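Local coordinates for protein 2-oxoglutarate-dependent dioxygenase DAO (Oryza sativa subsp. indica, PDB 6KUN) that probably oxidises the auxin indole-3-acetic acid irreversibly to inactive 2-oxoindole-3-acetic acid, using iron(II) and 2-oxoglutarate, and so maintains auxin homeostasis, at residues A47-A52 with C151-N156; A51-L56 with P241-A246. All coordinates share one frame; numbering follows the deposited sequence.

Interaction 1. Residues A47-A52 with C151-N156; sequences AEMKAA and CQFRMN. With AKG (2-oxoglutaric acid), chain G; IAC (1H-indol-3-ylacetic acid), chain H.
Met-49 reaches from helix 43-57 to strand 151-158 and meets Phe-153 and Met-155 there with a single atom, its terminal methyl CE. That methyl lies 3.9 Å from Phe-153 CZ and 3.8 Å from Met-155 SD, so one carbon bridges two side chains placed two residues apart on the strand. The approach to Phe-153 is made at the ring's edge: CE sits in the ring plane, just beyond CZ, and the two side chains approach head-on from helix and strand. Met-49 thus meets this ring at its rim and does not lie over it. With Met-155 the geometry differs, since the two thioether chains meet at a slant and methyl carbon faces sulfur. Met-49 can do this because CG stands anti to the backbone N (chi1 180°), which carries the chain off the helix, while the bend at chi2 (64°) sets CE where it can touch both Phe-153 and Met-155. All three side chains are buried, and the contact is wholly apolar.

The alternation of the strand separates this layer from the ligands. Phe-153 and Met-155 point to the helix, whereas the intervening Arg-154 and the following Asn-156 serve the pocket side. There Arg-154 NH2 comes within 3.2 Å of indoleacetate O3, which lies at the edge of the guanidinium and in its plane. Asn-156 ND2 stands 2.8 Å from 2-oxoglutarate O4.

Around the contact, Met-49 also packs on Thr-116 and Tyr-120 of helix 111-138 and on Ile-245 of strand 242-249, while Phe-153 touches Met-124 of that helix. Strand 151-158 lies between strands 86-92 and 242-249, antiparallel to both, and Met-49 packs helix 43-57 on this inner part of the large jelly-roll sheet.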
# COMPACT_ATOMS: atom_id res chain seq x y z
N ALA B 47 4.95 0.21 6.26
CA ALA B 47 5.54 -0.08 4.95
C ALA B 47 6.72 -1.04 5.09
O ALA B 47 6.90 -1.96 4.29
CB ALA B 47 6.01 1.23 4.28
N GLU B 48 7.54 -0.82 6.09
CA GLU B 48 8.69 -1.70 6.27
C GLU B 48 8.24 -3.12 6.61
O GLU B 48 8.87 -4.10 6.17
CB GLU B 48 9.59 -1.13 7.38
CG GLU B 48 10.09 0.26 7.06
CD GLU B 48 10.80 0.91 8.22
OE1 GLU B 48 10.99 0.24 9.25
OE2 GLU B 48 11.15 2.11 8.10
N MET B 49 7.15 -3.25 7.38
CA MET B 49 6.66 -4.57 7.75
C MET B 49 6.05 -5.30 6.56
O MET B 49 6.21 -6.52 6.41
CB MET B 49 5.63 -4.45 8.87
CG MET B 49 5.07 -5.76 9.31
SD MET B 49 6.41 -6.72 10.02
CE MET B 49 5.46 -8.12 10.63
N LYS B 50 5.32 -4.58 5.70
CA LYS B 50 4.77 -5.23 4.50
C LYS B 50 5.88 -5.87 3.67
O LYS B 50 5.74 -7.00 3.20
CB LYS B 50 4.00 -4.20 3.66
CG LYS B 50 3.30 -4.81 2.46
CD LYS B 50 2.73 -3.74 1.51
CE LYS B 50 1.60 -2.93 2.15
NZ LYS B 50 1.39 -1.63 1.43
N ALA B 51 7.01 -5.17 3.53
CA ALA B 51 8.15 -5.72 2.80
C ALA B 51 8.80 -6.88 3.56
O ALA B 51 9.11 -7.92 2.97
CB ALA B 51 9.17 -4.62 2.56
N ALA B 52 8.99 -6.73 4.86
CA ALA B 52 9.63 -7.78 5.64
C ALA B 52 8.81 -9.07 5.61
O ALA B 52 9.36 -10.16 5.43
CB ALA B 52 9.82 -7.33 7.10
N CYS B 151 -0.76 -13.74 24.22
CA CYS B 151 -1.11 -13.34 22.86
C CYS B 151 -0.42 -14.25 21.87
O CYS B 151 0.66 -14.79 22.13
CB CYS B 151 -0.71 -11.89 22.54
SG CYS B 151 -1.66 -10.60 23.40
N GLN B 152 -1.05 -14.42 20.71
CA GLN B 152 -0.40 -15.05 19.55
C GLN B 152 -0.30 -14.05 18.39
O GLN B 152 -1.27 -13.36 18.06
CB GLN B 152 -1.16 -16.31 19.13
CG GLN B 152 -0.68 -16.89 17.76
CD GLN B 152 -0.06 -18.28 17.84
OE1 GLN B 152 0.04 -18.87 18.92
NE2 GLN B 152 0.37 -18.80 16.70
N PHE B 153 0.90 -13.95 17.83
CA PHE B 153 1.18 -13.09 16.69
C PHE B 153 1.34 -14.01 15.50
O PHE B 153 2.06 -15.01 15.60
CB PHE B 153 2.46 -12.27 16.92
CG PHE B 153 2.83 -11.37 15.76
CD1 PHE B 153 2.06 -10.27 15.44
CD2 PHE B 153 3.97 -11.61 15.02
CE1 PHE B 153 2.41 -9.43 14.39
CE2 PHE B 153 4.32 -10.77 13.98
CZ PHE B 153 3.56 -9.70 13.66
N ARG B 154 0.63 -13.73 14.42
CA ARG B 154 0.71 -14.60 13.23
C ARG B 154 0.93 -13.77 11.97
O ARG B 154 0.33 -12.70 11.78
CB ARG B 154 -0.54 -15.43 13.09
CG ARG B 154 -0.36 -16.82 12.62
CD ARG B 154 -1.74 -17.48 12.41
NE ARG B 154 -2.26 -18.17 13.60
CZ ARG B 154 -3.52 -18.58 13.73
NH1 ARG B 154 -4.40 -18.35 12.77
NH2 ARG B 154 -3.90 -19.20 14.84
N MET B 155 1.82 -14.25 11.12
CA MET B 155 2.03 -13.74 9.77
C MET B 155 1.58 -14.85 8.84
O MET B 155 1.99 -16.01 9.02
CB MET B 155 3.49 -13.36 9.55
CG MET B 155 3.94 -12.17 10.39
SD MET B 155 5.74 -11.88 10.39
CE MET B 155 6.39 -13.38 11.18
N ASN B 156 0.69 -14.51 7.91
CA ASN B 156 0.02 -15.53 7.10
C ASN B 156 0.24 -15.26 5.60
O ASN B 156 0.26 -14.11 5.15
CB ASN B 156 -1.51 -15.59 7.32
CG ASN B 156 -1.92 -15.56 8.79
OD1 ASN B 156 -1.64 -16.47 9.55
ND2 ASN B 156 -2.63 -14.49 9.19
C1 AKG G . -8.57 -15.02 11.27
O1 AKG G . -8.25 -13.82 11.40
O2 AKG G . -8.64 -15.80 12.25
C2 AKG G . -8.88 -15.53 9.94
O5 AKG G . -9.98 -16.01 9.71
C3 AKG G . -7.84 -15.46 8.85
C4 AKG G . -7.12 -14.12 8.92
C5 AKG G . -6.09 -14.05 7.82
O3 AKG G . -6.26 -13.22 6.90
O4 AKG G . -5.10 -14.82 7.87
C IAC H . -9.13 -23.26 17.88
C1 IAC H . -7.87 -23.56 17.47
C2 IAC H . -7.65 -24.43 16.38
C3 IAC H . -8.72 -24.97 15.72
C4 IAC H . -10.01 -24.66 16.13
C5 IAC H . -10.19 -23.83 17.21
C7 IAC H . -7.02 -22.90 18.28
C8 IAC H . -7.74 -22.18 19.21
C17 IAC H . -5.50 -22.83 18.35
C18 IAC H . -4.90 -21.85 17.36
N IAC H . -9.06 -22.41 18.96
O2 IAC H . -3.80 -22.14 16.82
O3 IAC H . -5.49 -20.76 17.10

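Interaction 2. Residues A51-L56 with P241-A246; sequences AAVRAL and PRVSIA. With AKG (2-oxoglutaric acid), chain G.
Val-53 meets Val-243 and Ile-245, and its two branches share the work. From CB, CG1 runs anti to the backbone N (chi1 175°) and ends 3.5 Å from Val-243 CG1, tighter than usual for a carbon pair. CG2, the other branch, lies 3.9 Å from Ile-245 CD1. The two valine side chains run past one another, pointing opposite ways. Val-53 thus touches the strand at two points, with a different methyl at each.

Between these two strand residues Ser-244 points away from the helix, and its OG stands 2.9 Å from 2-oxoglutarate O4. Arg-242 also serves that side: its chain is extended from CG to NE, and NH1 and NH2 both approach 2-oxoglutarate O3 as hydrogen-bond donors, but in the model both bonds are very short and the place of O3 is uncertain. A two-nitrogen grip on the C5 carboxylate is nevertheless the expected role of the arginine in the Arg-X-Ser motif of this dioxygenase family. A leucine here would probably leave that carboxylate without the arginine's two donors and its positive charge, and weaken the hold on the cosubstrate.

Chemically, then, one strand has two characters: alternate residues present hydrophobic branches to helix 43-57 and polar groups to the cosubstrate's carboxylate.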
# COMPACT_ATOMS: atom_id res chain seq x y z
N ALA B 51 7.01 -5.17 3.53
CA ALA B 51 8.15 -5.72 2.80
C ALA B 51 8.80 -6.88 3.56
O ALA B 51 9.11 -7.92 2.97
CB ALA B 51 9.17 -4.62 2.56
N ALA B 52 8.99 -6.73 4.86
CA ALA B 52 9.63 -7.78 5.64
C ALA B 52 8.81 -9.07 5.61
O ALA B 52 9.36 -10.16 5.43
CB ALA B 52 9.82 -7.33 7.10
N VAL B 53 7.50 -8.97 5.77
CA VAL B 53 6.67 -10.17 5.75
C VAL B 53 6.74 -10.85 4.39
O VAL B 53 6.77 -12.09 4.28
CB VAL B 53 5.22 -9.83 6.13
CG1 VAL B 53 4.34 -11.06 5.98
CG2 VAL B 53 5.17 -9.36 7.60
N ARG B 54 6.72 -10.06 3.32
CA ARG B 54 6.88 -10.63 1.99
C ARG B 54 8.26 -11.23 1.78
O ARG B 54 8.37 -12.27 1.14
CB ARG B 54 6.57 -9.57 0.94
CG ARG B 54 5.07 -9.59 0.58
CD ARG B 54 4.48 -8.23 0.26
NE ARG B 54 5.35 -7.42 -0.57
CZ ARG B 54 4.97 -6.31 -1.21
NH1 ARG B 54 3.71 -5.89 -1.13
NH2 ARG B 54 5.85 -5.63 -1.94
N ALA B 55 9.30 -10.64 2.39
CA ALA B 55 10.63 -11.22 2.35
C ALA B 55 10.68 -12.56 3.08
O ALA B 55 11.25 -13.53 2.59
CB ALA B 55 11.64 -10.25 2.95
N LEU B 56 10.03 -12.64 4.24
CA LEU B 56 9.98 -13.90 4.97
C LEU B 56 9.33 -14.98 4.13
O LEU B 56 9.80 -16.12 4.07
CB LEU B 56 9.21 -13.73 6.28
CG LEU B 56 9.94 -13.08 7.41
CD1 LEU B 56 8.97 -13.03 8.59
CD2 LEU B 56 11.25 -13.84 7.72
N PRO B 241 -1.21 -14.23 -4.24
CA PRO B 241 -1.14 -14.54 -2.80
C PRO B 241 -1.68 -13.41 -1.93
O PRO B 241 -1.43 -12.23 -2.19
CB PRO B 241 0.36 -14.75 -2.56
CG PRO B 241 0.95 -15.02 -3.91
CD PRO B 241 0.09 -14.32 -4.92
N ARG B 242 -2.38 -13.79 -0.87
CA ARG B 242 -2.87 -12.83 0.12
C ARG B 242 -2.07 -12.94 1.41
O ARG B 242 -1.99 -14.00 2.02
CB ARG B 242 -4.36 -13.06 0.40
CG ARG B 242 -4.89 -12.31 1.61
CD ARG B 242 -6.38 -12.51 1.78
NE ARG B 242 -6.89 -11.86 2.98
CZ ARG B 242 -6.71 -12.31 4.21
NH1 ARG B 242 -6.03 -13.43 4.42
NH2 ARG B 242 -7.21 -11.64 5.24
N VAL B 243 -1.46 -11.82 1.82
CA VAL B 243 -0.63 -11.78 3.01
C VAL B 243 -1.32 -10.96 4.09
O VAL B 243 -1.89 -9.88 3.82
CB VAL B 243 0.78 -11.24 2.71
CG1 VAL B 243 1.52 -11.05 3.98
CG2 VAL B 243 1.51 -12.22 1.79
N SER B 244 -1.31 -11.50 5.30
CA SER B 244 -1.96 -10.81 6.40
C SER B 244 -1.14 -10.98 7.66
O SER B 244 -0.28 -11.85 7.75
CB SER B 244 -3.40 -11.32 6.62
OG SER B 244 -3.44 -12.63 7.10
N ILE B 245 -1.42 -10.12 8.62
CA ILE B 245 -0.78 -10.12 9.92
C ILE B 245 -1.90 -10.03 10.95
O ILE B 245 -2.85 -9.22 10.81
CB ILE B 245 0.19 -8.95 10.04
CG1 ILE B 245 1.15 -8.92 8.86
CG2 ILE B 245 0.97 -9.02 11.29
CD1 ILE B 245 1.90 -7.66 8.75
N ALA B 246 -1.78 -10.83 12.01
CA ALA B 246 -2.79 -10.82 13.05
C ALA B 246 -2.17 -10.94 14.43
O ALA B 246 -1.15 -11.61 14.62
CB ALA B 246 -3.82 -11.97 12.86
C1 AKG G . -8.57 -15.02 11.27
O1 AKG G . -8.25 -13.82 11.40
O2 AKG G . -8.64 -15.80 12.25
C2 AKG G . -8.88 -15.53 9.94
O5 AKG G . -9.98 -16.01 9.71
C3 AKG G . -7.84 -15.46 8.85
C4 AKG G . -7.12 -14.12 8.92
C5 AKG G . -6.09 -14.05 7.82
O3 AKG G . -6.26 -13.22 6.90
O4 AKG G . -5.10 -14.82 7.87

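In the fold
Interactions 1 and 2 start from successive turns of helix 43-57, share Ala-51 and Ala-52, and end on neighbouring antiparallel strands, with centres about 6 Å apart. Backbone hydrogen bonds probably join those strands, as Arg-154 N to Ala-246 O at 2.8 Å suggests. Both contacts are essentially buried, although Val-243 of interaction 2 is partly exposed, and interaction 1 lies nearer the chain centre (about 12 Å against 16 Å). Each is apolar across the helix-strand interface: thioether and aromatic edge in the first, branched aliphatic methyls in the second. On the opposite sheet face both strands approach 2-oxoglutarate, while 151-156 also reaches indoleacetate.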